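Local coordinates for hemerythrin-like domain-containing protein (Streptococcus mutans, PDB 2QKP) that is of unknown function but carries a C-terminal PAS domain, the part described here, which probably serves sensing or dimerisation in a longer hemerythrin-like protein, at residues A[4-9]-A[17-22]; A[39-44]-A[55-60]; A[83-88]-A[110-115]; A[104-109]-A[125-130]. One frame throughout, in Å; residues are numbered along the deposited sequence.

Contact 1 of 4, residues A[4-9]-A[17-22]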
loop_
_atom_site.group_PDB
_atom_site.type_symbol
_atom_site.label_atom_id
_atom_site.label_comp_id
_atom_site.label_asym_id
_atom_site.label_seq_id
_atom_site.Cartn_x
_atom_site.Cartn_y
_atom_site.Cartn_z
ATOM N N ASP A 4 22.059 -5.629 6.733
ATOM C CA ASP A 4 21.742 -6.324 5.491
ATOM C C ASP A 4 20.231 -6.321 5.221
ATOM O O ASP A 4 19.436 -5.862 6.044
ATOM C CB ASP A 4 22.354 -7.745 5.451
ATOM C CG ASP A 4 21.800 -8.656 6.519
ATOM O OD1 ASP A 4 20.638 -8.442 6.935
ATOM O OD2 ASP A 4 22.507 -9.607 6.941
ATOM N N ARG A 5 19.866 -6.818 4.049
ATOM C CA ARG A 5 18.502 -6.663 3.547
ATOM C C ARG A 5 17.524 -7.610 4.181
ATOM O O ARG A 5 16.310 -7.428 4.028
ATOM C CB ARG A 5 18.489 -6.873 2.038
ATOM C CG ARG A 5 19.134 -5.737 1.295
ATOM C CD ARG A 5 19.014 -5.971 -0.221
ATOM N NE ARG A 5 17.632 -6.092 -0.706
ATOM C CZ ARG A 5 16.904 -5.077 -1.205
ATOM N NH1 ARG A 5 17.405 -3.852 -1.269
ATOM N NH2 ARG A 5 15.665 -5.306 -1.657
ATOM N N THR A 6 18.021 -8.649 4.867
ATOM C CA THR A 6 17.111 -9.685 5.361
ATOM C C THR A 6 16.947 -9.683 6.877
ATOM O O THR A 6 16.130 -10.482 7.426
ATOM C CB THR A 6 17.534 -11.103 4.853
ATOM O OG1 THR A 6 18.796 -11.424 5.447
ATOM C CG2 THR A 6 17.613 -11.082 3.330
ATOM N N THR A 7 17.680 -8.795 7.562
ATOM C CA THR A 7 17.579 -8.672 9.027
ATOM C C THR A 7 16.461 -7.721 9.440
ATOM O O THR A 7 16.301 -6.632 8.848
ATOM C CB THR A 7 18.935 -8.239 9.666
ATOM O OG1 THR A 7 19.957 -9.187 9.294
ATOM C CG2 THR A 7 18.858 -8.135 11.213
ATOM N N GLN A 8 15.700 -8.130 10.456
ATOM C CA GLN A 8 14.556 -7.311 10.950
ATOM C C GLN A 8 14.994 -5.977 11.485
ATOM O O GLN A 8 16.076 -5.857 12.085
ATOM C CB GLN A 8 13.794 -8.052 12.052
ATOM C CG GLN A 8 13.189 -9.351 11.592
ATOM C CD GLN A 8 12.347 -9.173 10.386
ATOM O OE1 GLN A 8 11.479 -8.302 10.356
ATOM N NE2 GLN A 8 12.586 -9.987 9.362
ATOM N N GLN A 9 14.183 -4.951 11.210
ATOM C CA GLN A 9 14.408 -3.629 11.790
ATOM C C GLN A 9 13.064 -2.931 11.974
ATOM O O GLN A 9 12.079 -3.355 11.401
ATOM C CB GLN A 9 15.302 -2.775 10.903
ATOM C CG GLN A 9 14.810 -2.539 9.473
ATOM C CD GLN A 9 15.829 -1.766 8.686
ATOM O OE1 GLN A 9 16.097 -0.597 8.990
ATOM N NE2 GLN A 9 16.418 -2.400 7.681
ATOM N N SER A 17 12.118 -6.749 7.595
ATOM C CA SER A 17 13.401 -6.572 6.893
ATOM C C SER A 17 13.093 -5.752 5.638
ATOM O O SER A 17 11.953 -5.640 5.251
ATOM C CB SER A 17 13.960 -7.946 6.497
ATOM O OG SER A 17 13.095 -8.580 5.576
ATOM N N VAL A 18 14.115 -5.187 5.001
ATOM C CA VAL A 18 13.983 -4.557 3.707
ATOM C C VAL A 18 13.371 -5.536 2.682
ATOM O O VAL A 18 12.453 -5.161 1.939
ATOM C CB VAL A 18 15.377 -4.056 3.185
ATOM C CG1 VAL A 18 15.319 -3.785 1.668
ATOM C CG2 VAL A 18 15.799 -2.804 3.928
ATOM N N GLU A 19 13.807 -6.804 2.702
ATOM C CA GLU A 19 13.256 -7.805 1.773
ATOM C C GLU A 19 11.734 -7.918 1.983
ATOM O O GLU A 19 10.962 -7.928 1.032
ATOM C CB GLU A 19 13.943 -9.172 2.004
ATOM C CG GLU A 19 13.295 -10.386 1.279
ATOM C CD GLU A 19 13.573 -11.765 1.973
ATOM O OE1 GLU A 19 14.071 -11.832 3.140
ATOM O OE2 GLU A 19 13.270 -12.813 1.349
ATOM N N GLN A 20 11.312 -7.949 3.240
ATOM C CA GLN A 20 9.873 -8.081 3.542
ATOM C C GLN A 20 9.075 -6.809 3.198
ATOM O O GLN A 20 7.949 -6.916 2.693
ATOM C CB GLN A 20 9.638 -8.440 4.988
ATOM C CG GLN A 20 9.990 -9.922 5.295
ATOM C CD GLN A 20 10.023 -10.171 6.768
ATOM O OE1 GLN A 20 10.372 -9.281 7.556
ATOM N NE2 GLN A 20 9.645 -11.403 7.173
ATOM N N ALA A 21 9.660 -5.648 3.472
ATOM C CA ALA A 21 8.973 -4.372 3.143
ATOM C C ALA A 21 8.817 -4.316 1.625
ATOM O O ALA A 21 7.763 -3.939 1.121
ATOM C CB ALA A 21 9.719 -3.166 3.667
ATOM N N ASN A 22 9.866 -4.683 0.896
ATOM C CA ASN A 22 9.788 -4.744 -0.566
ATOM C C ASN A 22 8.721 -5.728 -1.048
ATOM O O ASN A 22 7.932 -5.392 -1.937
ATOM C CB ASN A 22 11.176 -5.097 -1.180
ATOM C CG ASN A 22 11.164 -5.001 -2.702
ATOM O OD1 ASN A 22 10.814 -3.965 -3.236
ATOM N ND2 ASN A 22 11.515 -6.098 -3.399
HETATM O O HOH W 1 16.656 -5.163 6.603
HETATM O O HOH W 2 13.765 -11.192 6.171
#
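Ser17 caps helix 18-27 while its CB packs against the carbonyl oxygens of Arg5 and Thr6, so the N-terminal loop closes over a capping box. The box is reciprocal: Gln20 N gives a hydrogen bond to Ser17 OG at 3.0 Å, and Ser17 N returns one to Gln20 OE1 at 3.1 Å. Two hydrogen bonds tie the loop to this cap. Glu19 N, in the first turn, donates to Arg5 O at 2.9 Å. Gln8, its chain bent at chi2 (-53°), brings NE2 to 2.9 Å from Gln20 OE1; the amide planes stand 63° apart and the donor sits above the acceptor's carbonyl plane. Gln20 OE1 also accepts from Gln42 of the second subunit, which puts the cap at the dimer interface. One water receives a bond from Val18 N and donates to the carbonyls of Asp4 and Thr7; a second links Thr6 O, Ser17 OG and Glu19 OE1. Beyond these bonds the contact includes a flat group on a methyl. The Arg5 guanidinium, hydrogen-bonded through NH1 to Pro10 of the second subunit, lies flat against Val18, whose CG1 stands over the centre of one face, 3.5 Å from Arg5 CZ.

Contact 2 of 4, residues A[39-44]-A[55-60]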
loop_
_atom_site.group_PDB
_atom_site.type_symbol
_atom_site.label_atom_id
_atom_site.label_comp_id
_atom_site.label_asym_id
_atom_site.label_seq_id
_atom_site.Cartn_x
_atom_site.Cartn_y
_atom_site.Cartn_z
ATOM N N ASP A 39 12.295 16.446 -6.686
ATOM C CA ASP A 39 11.603 16.177 -7.943
ATOM C C ASP A 39 12.126 15.024 -8.780
ATOM O O ASP A 39 11.836 14.956 -9.971
ATOM C CB ASP A 39 11.533 17.439 -8.813
ATOM C CG ASP A 39 10.618 18.477 -8.236
ATOM O OD1 ASP A 39 9.806 18.128 -7.357
ATOM O OD2 ASP A 39 10.700 19.650 -8.682
ATOM N N ILE A 40 12.865 14.120 -8.140
ATOM C CA ILE A 40 13.398 12.943 -8.797
ATOM C C ILE A 40 12.436 11.765 -8.670
ATOM O O ILE A 40 12.087 11.377 -7.551
ATOM C CB ILE A 40 14.760 12.534 -8.214
ATOM C CG1 ILE A 40 15.790 13.671 -8.382
ATOM C CG2 ILE A 40 15.249 11.259 -8.873
ATOM C CD1 ILE A 40 15.961 14.130 -9.828
ATOM N N PHE A 41 12.024 11.219 -9.804
ATOM C CA PHE A 41 11.248 9.968 -9.839
ATOM C C PHE A 41 12.202 8.863 -9.399
ATOM O O PHE A 41 13.149 8.517 -10.134
ATOM C CB PHE A 41 10.680 9.751 -11.246
ATOM C CG PHE A 41 10.012 8.413 -11.454
ATOM C CD1 PHE A 41 10.230 7.702 -12.616
ATOM C CD2 PHE A 41 9.161 7.870 -10.495
ATOM C CE1 PHE A 41 9.626 6.463 -12.836
ATOM C CE2 PHE A 41 8.558 6.630 -10.703
ATOM C CZ PHE A 41 8.778 5.931 -11.877
ATOM N N GLN A 42 12.008 8.354 -8.181
ATOM C CA GLN A 42 12.958 7.404 -7.586
ATOM C C GLN A 42 12.536 5.968 -7.746
ATOM O O GLN A 42 13.367 5.066 -7.769
ATOM C CB GLN A 42 13.014 7.597 -6.074
ATOM C CG GLN A 42 14.043 8.526 -5.564
ATOM C CD GLN A 42 14.140 8.508 -4.059
ATOM O OE1 GLN A 42 14.431 9.528 -3.447
ATOM N NE2 GLN A 42 13.931 7.346 -3.446
ATOM N N TYR A 43 11.224 5.731 -7.751
ATOM C CA TYR A 43 10.737 4.395 -7.404
ATOM C C TYR A 43 9.356 4.102 -7.957
ATOM O O TYR A 43 8.479 4.972 -7.917
ATOM C CB TYR A 43 10.682 4.298 -5.869
ATOM C CG TYR A 43 9.831 3.142 -5.354
ATOM C CD1 TYR A 43 10.365 1.843 -5.258
ATOM C CD2 TYR A 43 8.500 3.340 -4.967
ATOM C CE1 TYR A 43 9.603 0.760 -4.770
ATOM C CE2 TYR A 43 7.719 2.264 -4.503
ATOM C CZ TYR A 43 8.278 0.979 -4.421
ATOM O OH TYR A 43 7.510 -0.034 -3.933
ATOM N N TYR A 44 9.152 2.879 -8.442
ATOM C CA TYR A 44 7.791 2.365 -8.635
ATOM C C TYR A 44 7.805 0.907 -8.278
ATOM O O TYR A 44 8.838 0.255 -8.383
ATOM C CB TYR A 44 7.227 2.640 -10.042
ATOM C CG TYR A 44 7.952 1.967 -11.237
ATOM C CD1 TYR A 44 7.362 0.887 -11.928
ATOM C CD2 TYR A 44 9.165 2.455 -11.704
ATOM C CE1 TYR A 44 7.999 0.300 -13.040
ATOM C CE2 TYR A 44 9.805 1.871 -12.836
ATOM C CZ TYR A 44 9.207 0.808 -13.485
ATOM O OH TYR A 44 9.862 0.241 -14.586
ATOM N N PHE A 55 -0.496 3.306 -15.957
ATOM C CA PHE A 55 0.415 4.394 -16.301
ATOM C C PHE A 55 1.783 3.773 -16.451
ATOM O O PHE A 55 2.465 3.500 -15.463
ATOM C CB PHE A 55 0.459 5.479 -15.212
ATOM C CG PHE A 55 -0.836 6.232 -15.043
ATOM C CD1 PHE A 55 -1.592 6.615 -16.149
ATOM C CD2 PHE A 55 -1.277 6.591 -13.777
ATOM C CE1 PHE A 55 -2.794 7.322 -15.990
ATOM C CE2 PHE A 55 -2.464 7.306 -13.610
ATOM C CZ PHE A 55 -3.226 7.665 -14.714
ATOM N N LYS A 56 2.168 3.538 -17.696
ATOM C CA LYS A 56 3.413 2.856 -17.975
ATOM C C LYS A 56 4.587 3.605 -17.364
ATOM O O LYS A 56 4.697 4.823 -17.512
ATOM C CB LYS A 56 3.624 2.730 -19.471
ATOM C CG LYS A 56 3.757 1.310 -19.916
ATOM C CD LYS A 56 2.391 0.810 -20.310
ATOM C CE LYS A 56 2.196 -0.634 -19.913
ATOM N NZ LYS A 56 0.750 -0.954 -19.840
ATOM N N ARG A 57 5.432 2.868 -16.652
ATOM C CA ARG A 57 6.710 3.390 -16.192
ATOM C C ARG A 57 7.755 2.415 -16.702
ATOM O O ARG A 57 7.466 1.226 -16.873
ATOM C CB ARG A 57 6.777 3.457 -14.660
ATOM C CG ARG A 57 5.569 4.093 -13.976
ATOM C CD ARG A 57 5.489 5.585 -14.206
ATOM N NE ARG A 57 4.324 6.142 -13.512
ATOM C CZ ARG A 57 3.603 7.184 -13.926
ATOM N NH1 ARG A 57 3.892 7.820 -15.054
ATOM N NH2 ARG A 57 2.577 7.593 -13.193
ATOM N N THR A 58 8.963 2.906 -16.937
ATOM C CA THR A 58 10.056 2.040 -17.374
ATOM C C THR A 58 11.317 2.314 -16.536
ATOM O O THR A 58 11.481 3.410 -16.008
ATOM C CB THR A 58 10.349 2.213 -18.883
ATOM O OG1 THR A 58 10.814 3.541 -19.132
ATOM C CG2 THR A 58 9.085 1.959 -19.707
ATOM N N PRO A 59 12.206 1.313 -16.402
ATOM C CA PRO A 59 13.411 1.500 -15.570
ATOM C C PRO A 59 14.254 2.711 -15.984
ATOM O O PRO A 59 14.985 3.276 -15.157
ATOM C CB PRO A 59 14.199 0.206 -15.802
ATOM C CG PRO A 59 13.158 -0.804 -16.144
ATOM C CD PRO A 59 12.138 -0.052 -16.961
ATOM N N SER A 60 14.118 3.104 -17.250
ATOM C CA SER A 60 14.904 4.182 -17.856
ATOM C C SER A 60 14.553 5.524 -17.244
ATOM O O SER A 60 15.383 6.439 -17.192
ATOM C CB SER A 60 14.641 4.225 -19.366
ATOM O OG SER A 60 14.322 2.927 -19.855
HETATM O O HOH W 3 8.489 -1.579 -15.700
#
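Strand 41-44, outermost in the PAS-domain sheet within its own chain, meets the loop that leads toward helix 72-86 through two aromatic side chains, Phe41 and Tyr44. Arg57 CB makes a CH-pi contact, 3.6 Å from the centroid of the Tyr44 ring and only 4° off its normal, almost exactly over the centre. With chi1 of 64°, Tyr44 holds CG between its own backbone N and carbonyl carbon, and the ring reaches the loop beneath Arg57. Its hydroxyl arrives at the Thr58-Pro59 peptide, where Tyr44 OH is 3.3 Å from Pro59 CD. A water beside this hydroxyl, doubtfully close to it, donates to Arg57 O at 3.2 Å. Arg57 then bends at chi2 (-71°), passing CD within 4.0 Å of Phe41 CZ, and its guanidinium lies with one face against Phe55 CB. The strand side thus grips the aliphatic part of Arg57 while its charged end leads away, toward a long, weak ion pair with Glu125; apolar contact and a water at the hydroxyl join the segments.

Contact 3 of 4, residues A[83-88]-A[110-115]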
loop_
_atom_site.group_PDB
_atom_site.type_symbol
_atom_site.label_atom_id
_atom_site.label_comp_id
_atom_site.label_asym_id
_atom_site.label_seq_id
_atom_site.Cartn_x
_atom_site.Cartn_y
_atom_site.Cartn_z
ATOM N N GLU A 83 2.504 21.245 -6.657
ATOM C CA GLU A 83 2.520 22.498 -5.921
ATOM C C GLU A 83 1.498 22.538 -4.772
ATOM O O GLU A 83 1.815 22.995 -3.660
ATOM C CB GLU A 83 2.312 23.710 -6.858
ATOM C CG GLU A 83 2.342 24.993 -6.032
ATOM C CD GLU A 83 2.316 26.274 -6.833
ATOM O OE1 GLU A 83 1.449 26.405 -7.738
ATOM O OE2 GLU A 83 3.146 27.170 -6.510
ATOM N N LEU A 84 0.286 22.078 -5.043
ATOM C CA LEU A 84 -0.790 22.033 -4.049
ATOM C C LEU A 84 -0.365 21.179 -2.869
ATOM O O LEU A 84 -0.579 21.543 -1.718
ATOM C CB LEU A 84 -2.049 21.386 -4.629
ATOM C CG LEU A 84 -2.973 22.244 -5.503
ATOM C CD1 LEU A 84 -3.882 21.349 -6.352
ATOM C CD2 LEU A 84 -3.785 23.168 -4.593
ATOM N N LEU A 85 0.201 20.009 -3.166
ATOM C CA LEU A 85 0.618 19.078 -2.111
ATOM C C LEU A 85 1.772 19.632 -1.283
ATOM O O LEU A 85 1.742 19.562 -0.062
ATOM C CB LEU A 85 1.006 17.713 -2.743
ATOM C CG LEU A 85 -0.139 16.974 -3.412
ATOM C CD1 LEU A 85 0.409 15.702 -4.162
ATOM C CD2 LEU A 85 -1.325 16.616 -2.465
ATOM N N ARG A 86 2.801 20.136 -1.963
ATOM C CA ARG A 86 3.975 20.639 -1.269
ATOM C C ARG A 86 3.614 21.834 -0.375
ATOM O O ARG A 86 4.055 21.925 0.762
ATOM C CB ARG A 86 5.108 20.978 -2.238
ATOM C CG ARG A 86 6.319 21.467 -1.454
ATOM C CD ARG A 86 7.296 22.105 -2.361
ATOM N NE ARG A 86 8.038 21.121 -3.141
ATOM C CZ ARG A 86 9.195 20.555 -2.775
ATOM N NH1 ARG A 86 9.752 20.806 -1.595
ATOM N NH2 ARG A 86 9.797 19.704 -3.608
ATOM N N ASN A 87 2.747 22.723 -0.872
ATOM C CA ASN A 87 2.333 23.864 -0.049
ATOM C C ASN A 87 1.353 23.559 1.087
ATOM O O ASN A 87 1.046 24.433 1.917
ATOM C CB ASN A 87 1.844 24.995 -0.958
ATOM C CG ASN A 87 2.984 25.662 -1.668
ATOM O OD1 ASN A 87 4.058 25.891 -1.078
ATOM N ND2 ASN A 87 2.777 25.986 -2.933
ATOM N N GLY A 88 0.882 22.312 1.151
ATOM C CA GLY A 88 0.034 21.893 2.237
ATOM C C GLY A 88 -1.393 22.410 2.078
ATOM O O GLY A 88 -2.116 22.500 3.047
ATOM N N TYR A 110 -2.753 11.240 -5.710
ATOM C CA TYR A 110 -1.455 11.854 -5.452
ATOM C C TYR A 110 -1.486 12.362 -4.040
ATOM O O TYR A 110 -2.381 13.163 -3.686
ATOM C CB TYR A 110 -1.254 13.070 -6.353
ATOM C CG TYR A 110 -1.108 12.749 -7.805
ATOM C CD1 TYR A 110 0.164 12.556 -8.350
ATOM C CD2 TYR A 110 -2.216 12.675 -8.636
ATOM C CE1 TYR A 110 0.339 12.268 -9.713
ATOM C CE2 TYR A 110 -2.056 12.379 -10.031
ATOM C CZ TYR A 110 -0.768 12.179 -10.538
ATOM O OH TYR A 110 -0.517 11.914 -11.889
ATOM N N ALA A 111 -0.532 11.919 -3.217
ATOM C CA ALA A 111 -0.527 12.257 -1.816
ATOM C C ALA A 111 0.765 12.903 -1.381
ATOM O O ALA A 111 1.823 12.498 -1.832
ATOM C CB ALA A 111 -0.788 10.977 -0.981
ATOM N N ALA A 112 0.688 13.890 -0.481
ATOM C CA ALA A 112 1.893 14.491 0.098
ATOM C C ALA A 112 2.443 13.509 1.106
ATOM O O ALA A 112 1.676 12.971 1.935
ATOM C CB ALA A 112 1.547 15.818 0.832
ATOM N N VAL A 113 3.736 13.222 1.002
ATOM C CA VAL A 113 4.385 12.380 2.028
ATOM C C VAL A 113 5.055 13.339 3.015
ATOM O O VAL A 113 5.927 14.125 2.626
ATOM C CB VAL A 113 5.428 11.424 1.403
ATOM C CG1 VAL A 113 6.079 10.560 2.464
ATOM C CG2 VAL A 113 4.779 10.548 0.359
ATOM N N ARG A 114 4.614 13.303 4.268
ATOM C CA ARG A 114 5.154 14.189 5.323
ATOM C C ARG A 114 5.595 13.370 6.511
ATOM O O ARG A 114 4.971 12.370 6.840
ATOM C CB ARG A 114 4.083 15.210 5.754
ATOM C CG ARG A 114 3.761 16.176 4.586
ATOM C CD ARG A 114 2.756 17.290 4.996
ATOM N NE ARG A 114 2.557 18.184 3.862
ATOM C CZ ARG A 114 3.409 19.143 3.503
ATOM N NH1 ARG A 114 4.538 19.367 4.192
ATOM N NH2 ARG A 114 3.135 19.891 2.444
ATOM N N ASP A 115 6.653 13.813 7.185
ATOM C CA ASP A 115 7.070 13.149 8.431
ATOM C C ASP A 115 6.216 13.608 9.641
ATOM O O ASP A 115 5.290 14.393 9.468
ATOM C CB ASP A 115 8.583 13.329 8.628
ATOM C CG ASP A 115 8.997 14.791 8.741
ATOM O OD1 ASP A 115 8.121 15.649 8.963
ATOM O OD2 ASP A 115 10.213 15.077 8.630
HETATM O O HOH W 4 0.133 18.398 2.289
#
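Leu85 O is gripped by three donors: Arg114 NH2 at 2.9 Å, Gly88 N at 3.1 Å and a water at 3.1 Å. The arginine bond lies in the carbonyl plane of Leu85, although its N-H...O angle of 137° shows it bent. The same NH2 also donates to Arg86 O at 2.8 Å, in the guanidinium plane but well above the plane of that carbonyl, so one nitrogen bridges two successive carbonyls near the C-terminal end of the helix. Arg114 reaches them with a chain extended from CG to NE, and NE binds the water that donates to Leu85 O, a second link between strand and helix end. Arg114 NH1 turns to Gly118 O. The positive guanidinium would probably interact favourably with the negative end of the helix dipole. Next to this polar cluster the contact is apolar. Leu85 CD1 packs 3.8 Å from Tyr110 CB, the two side chains crossing at about a right angle, and Leu85 CB lies 4.1 Å from Ala112 CB. Gly88, with a phi of 77°, is the first residue to leave helical angles, in a Schellman motif; the whole is a C-terminal helix cap laid on strand 104-114, in keeping with a PAS domain's helix-on-sheet packing.

Contact 4 of 4, residues A[104-109]-A[125-130]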
loop_
_atom_site.group_PDB
_atom_site.type_symbol
_atom_site.label_atom_id
_atom_site.label_comp_id
_atom_site.label_asym_id
_atom_site.label_seq_id
_atom_site.Cartn_x
_atom_site.Cartn_y
_atom_site.Cartn_z
ATOM N N LYS A 104 -10.815 -1.761 -16.586
ATOM C CA LYS A 104 -10.628 -1.240 -15.230
ATOM C C LYS A 104 -11.343 0.086 -15.110
ATOM O O LYS A 104 -11.477 0.832 -16.095
ATOM C CB LYS A 104 -9.137 -1.026 -14.918
ATOM C CG LYS A 104 -8.366 -2.312 -14.623
ATOM C CD LYS A 104 -6.882 -2.091 -14.388
ATOM C CE LYS A 104 -6.212 -3.440 -14.174
ATOM N NZ LYS A 104 -4.804 -3.338 -13.710
ATOM N N PHE A 105 -11.805 0.384 -13.904
ATOM C CA PHE A 105 -12.195 1.727 -13.575
ATOM C C PHE A 105 -11.122 2.223 -12.623
ATOM O O PHE A 105 -10.967 1.691 -11.538
ATOM C CB PHE A 105 -13.562 1.797 -12.918
ATOM C CG PHE A 105 -14.094 3.172 -12.871
ATOM C CD1 PHE A 105 -14.812 3.689 -13.949
ATOM C CD2 PHE A 105 -13.806 4.003 -11.812
ATOM C CE1 PHE A 105 -15.287 4.989 -13.916
ATOM C CE2 PHE A 105 -14.295 5.316 -11.780
ATOM C CZ PHE A 105 -15.015 5.801 -12.810
ATOM N N VAL A 106 -10.390 3.242 -13.050
ATOM C CA VAL A 106 -9.143 3.604 -12.388
ATOM C C VAL A 106 -9.367 4.737 -11.401
ATOM O O VAL A 106 -10.012 5.739 -11.731
ATOM C CB VAL A 106 -8.095 4.028 -13.460
ATOM C CG1 VAL A 106 -6.746 4.428 -12.806
ATOM C CG2 VAL A 106 -7.875 2.886 -14.484
ATOM N N TYR A 107 -8.834 4.587 -10.184
ATOM C CA TYR A 107 -8.884 5.661 -9.196
ATOM C C TYR A 107 -7.446 6.016 -8.827
ATOM O O TYR A 107 -6.674 5.135 -8.421
ATOM C CB TYR A 107 -9.598 5.142 -7.941
ATOM C CG TYR A 107 -9.842 6.200 -6.884
ATOM C CD1 TYR A 107 -10.950 7.039 -6.963
ATOM C CD2 TYR A 107 -8.994 6.337 -5.781
ATOM C CE1 TYR A 107 -11.199 8.004 -5.988
ATOM C CE2 TYR A 107 -9.228 7.322 -4.803
ATOM C CZ TYR A 107 -10.345 8.133 -4.908
ATOM O OH TYR A 107 -10.621 9.083 -3.931
ATOM N N VAL A 108 -7.094 7.296 -8.985
ATOM C CA VAL A 108 -5.711 7.757 -8.879
ATOM C C VAL A 108 -5.619 8.672 -7.684
ATOM O O VAL A 108 -6.467 9.542 -7.491
ATOM C CB VAL A 108 -5.281 8.556 -10.152
ATOM C CG1 VAL A 108 -3.840 8.988 -10.053
ATOM C CG2 VAL A 108 -5.472 7.731 -11.406
ATOM N N THR A 109 -4.592 8.474 -6.871
ATOM C CA THR A 109 -4.350 9.430 -5.791
ATOM C C THR A 109 -2.918 9.922 -5.830
ATOM O O THR A 109 -1.989 9.130 -5.964
ATOM C CB THR A 109 -4.556 8.777 -4.414
ATOM O OG1 THR A 109 -5.876 8.252 -4.324
ATOM C CG2 THR A 109 -4.301 9.781 -3.288
ATOM N N GLU A 125 2.249 8.559 -5.487
ATOM C CA GLU A 125 1.113 8.315 -6.380
ATOM C C GLU A 125 0.731 6.842 -6.302
ATOM O O GLU A 125 1.609 5.970 -6.363
ATOM C CB GLU A 125 1.463 8.697 -7.825
ATOM C CG GLU A 125 0.310 8.446 -8.821
ATOM C CD GLU A 125 0.630 8.855 -10.255
ATOM O OE1 GLU A 125 1.756 9.340 -10.521
ATOM O OE2 GLU A 125 -0.268 8.700 -11.104
ATOM N N TYR A 126 -0.554 6.562 -6.116
ATOM C CA TYR A 126 -1.012 5.183 -6.142
ATOM C C TYR A 126 -2.302 5.059 -6.939
ATOM O O TYR A 126 -3.227 5.925 -6.860
ATOM C CB TYR A 126 -1.121 4.585 -4.726
ATOM C CG TYR A 126 -1.885 5.387 -3.684
ATOM C CD1 TYR A 126 -3.235 5.118 -3.434
ATOM C CD2 TYR A 126 -1.257 6.384 -2.928
ATOM C CE1 TYR A 126 -3.928 5.812 -2.461
ATOM C CE2 TYR A 126 -1.938 7.091 -1.949
ATOM C CZ TYR A 126 -3.283 6.784 -1.724
ATOM O OH TYR A 126 -3.994 7.483 -0.781
ATOM N N VAL A 127 -2.331 4.010 -7.752
ATOM C CA VAL A 127 -3.402 3.801 -8.707
ATOM C C VAL A 127 -4.078 2.468 -8.371
ATOM O O VAL A 127 -3.402 1.448 -8.196
ATOM C CB VAL A 127 -2.847 3.744 -10.153
ATOM C CG1 VAL A 127 -3.948 3.521 -11.109
ATOM C CG2 VAL A 127 -2.042 5.018 -10.519
ATOM N N GLN A 128 -5.411 2.482 -8.325
ATOM C CA GLN A 128 -6.155 1.266 -7.994
ATOM C C GLN A 128 -7.273 1.016 -8.996
ATOM O O GLN A 128 -7.892 1.947 -9.502
ATOM C CB GLN A 128 -6.762 1.396 -6.611
ATOM C CG GLN A 128 -7.324 0.049 -6.019
ATOM C CD GLN A 128 -7.757 0.224 -4.572
ATOM O OE1 GLN A 128 -7.801 1.350 -4.053
ATOM N NE2 GLN A 128 -8.087 -0.876 -3.918
ATOM N N ASP A 129 -7.545 -0.257 -9.265
ATOM C CA ASP A 129 -8.737 -0.580 -10.031
ATOM C C ASP A 129 -9.887 -0.758 -9.024
ATOM O O ASP A 129 -9.841 -1.605 -8.109
ATOM C CB ASP A 129 -8.513 -1.832 -10.883
ATOM C CG ASP A 129 -9.792 -2.330 -11.539
ATOM O OD1 ASP A 129 -10.677 -1.502 -11.878
ATOM O OD2 ASP A 129 -9.904 -3.578 -11.685
ATOM N N ILE A 130 -10.920 0.058 -9.188
ATOM C CA ILE A 130 -12.043 0.003 -8.259
ATOM C C ILE A 130 -13.298 -0.632 -8.867
ATOM O O ILE A 130 -14.321 -0.788 -8.176
ATOM C CB ILE A 130 -12.359 1.372 -7.625
ATOM C CG1 ILE A 130 -12.685 2.423 -8.693
ATOM C CG2 ILE A 130 -11.170 1.860 -6.824
ATOM C CD1 ILE A 130 -13.343 3.676 -8.162
HETATM O O HOH W 5 -5.696 5.610 -5.617
HETATM O O HOH W 6 -6.821 7.665 -1.168
#
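Thr109 settles on the ring of Tyr126: its CB stands 3.7 Å from the ring centroid, 20° off the normal, and its CG2 leans toward the hydroxyl. Tyr126 takes a chi1 of 50°, which lays its ring alongside Thr109 on the face shared with Tyr107 and Gln128. On the other face the valines interlock, Val106 CG1 pressing to 3.4 Å from Val127 CG1, a snug fit for two methyl groups. Beyond them the Lys104 chain crosses the carboxylate of Asp129, with CG 3.4 Å from Asp129 CG, while Asp129 OD1 accepts from Phe105 N at 3.0 Å. Ile130 fills the hollow between two aromatic residues: Ile130 CG1 meets the ring edge 3.7 Å from Phe105 CD2, and Ile130 CG2 touches Tyr107 CB at 3.8 Å. Paired backbone bonds at Tyr107-Gln128 and Thr109-Tyr126, continued by Ile130 N to Phe105 O, fix this antiparallel register; the N-to-C directions of the two short segments lie 156° apart. Strands 92-99 and 31-36 flank 104-114 and 120-129 respectively, while Phe133 of the second subunit packs on Tyr107, Gln128 and Ile130.

How the contacts relate
Along the chain, contact 1 closes before contact 2 opens, and contact 2 before contacts 3 and 4, whose segments alternate along the chain and which share strand 104-114. Contacts 2, 3 and 4 all reach the five-stranded antiparallel sheet of the PAS domain, with centres 17 to 19 Å apart. They also touch: Phe55 of contact 2 packs on Val108, Glu125 and Val127 of contact 4, Asp39 meets Arg86, and Tyr110 approaches Glu125. Contact 1 comes within about 5 Å of contact 2 at the nearest atoms without touching it; its centre lies about 28 Å from that of contact 4, on the opposite side of the chain's centre. All four reach the second subunit, so the N-terminal cap and the sheet both contribute to the dimer.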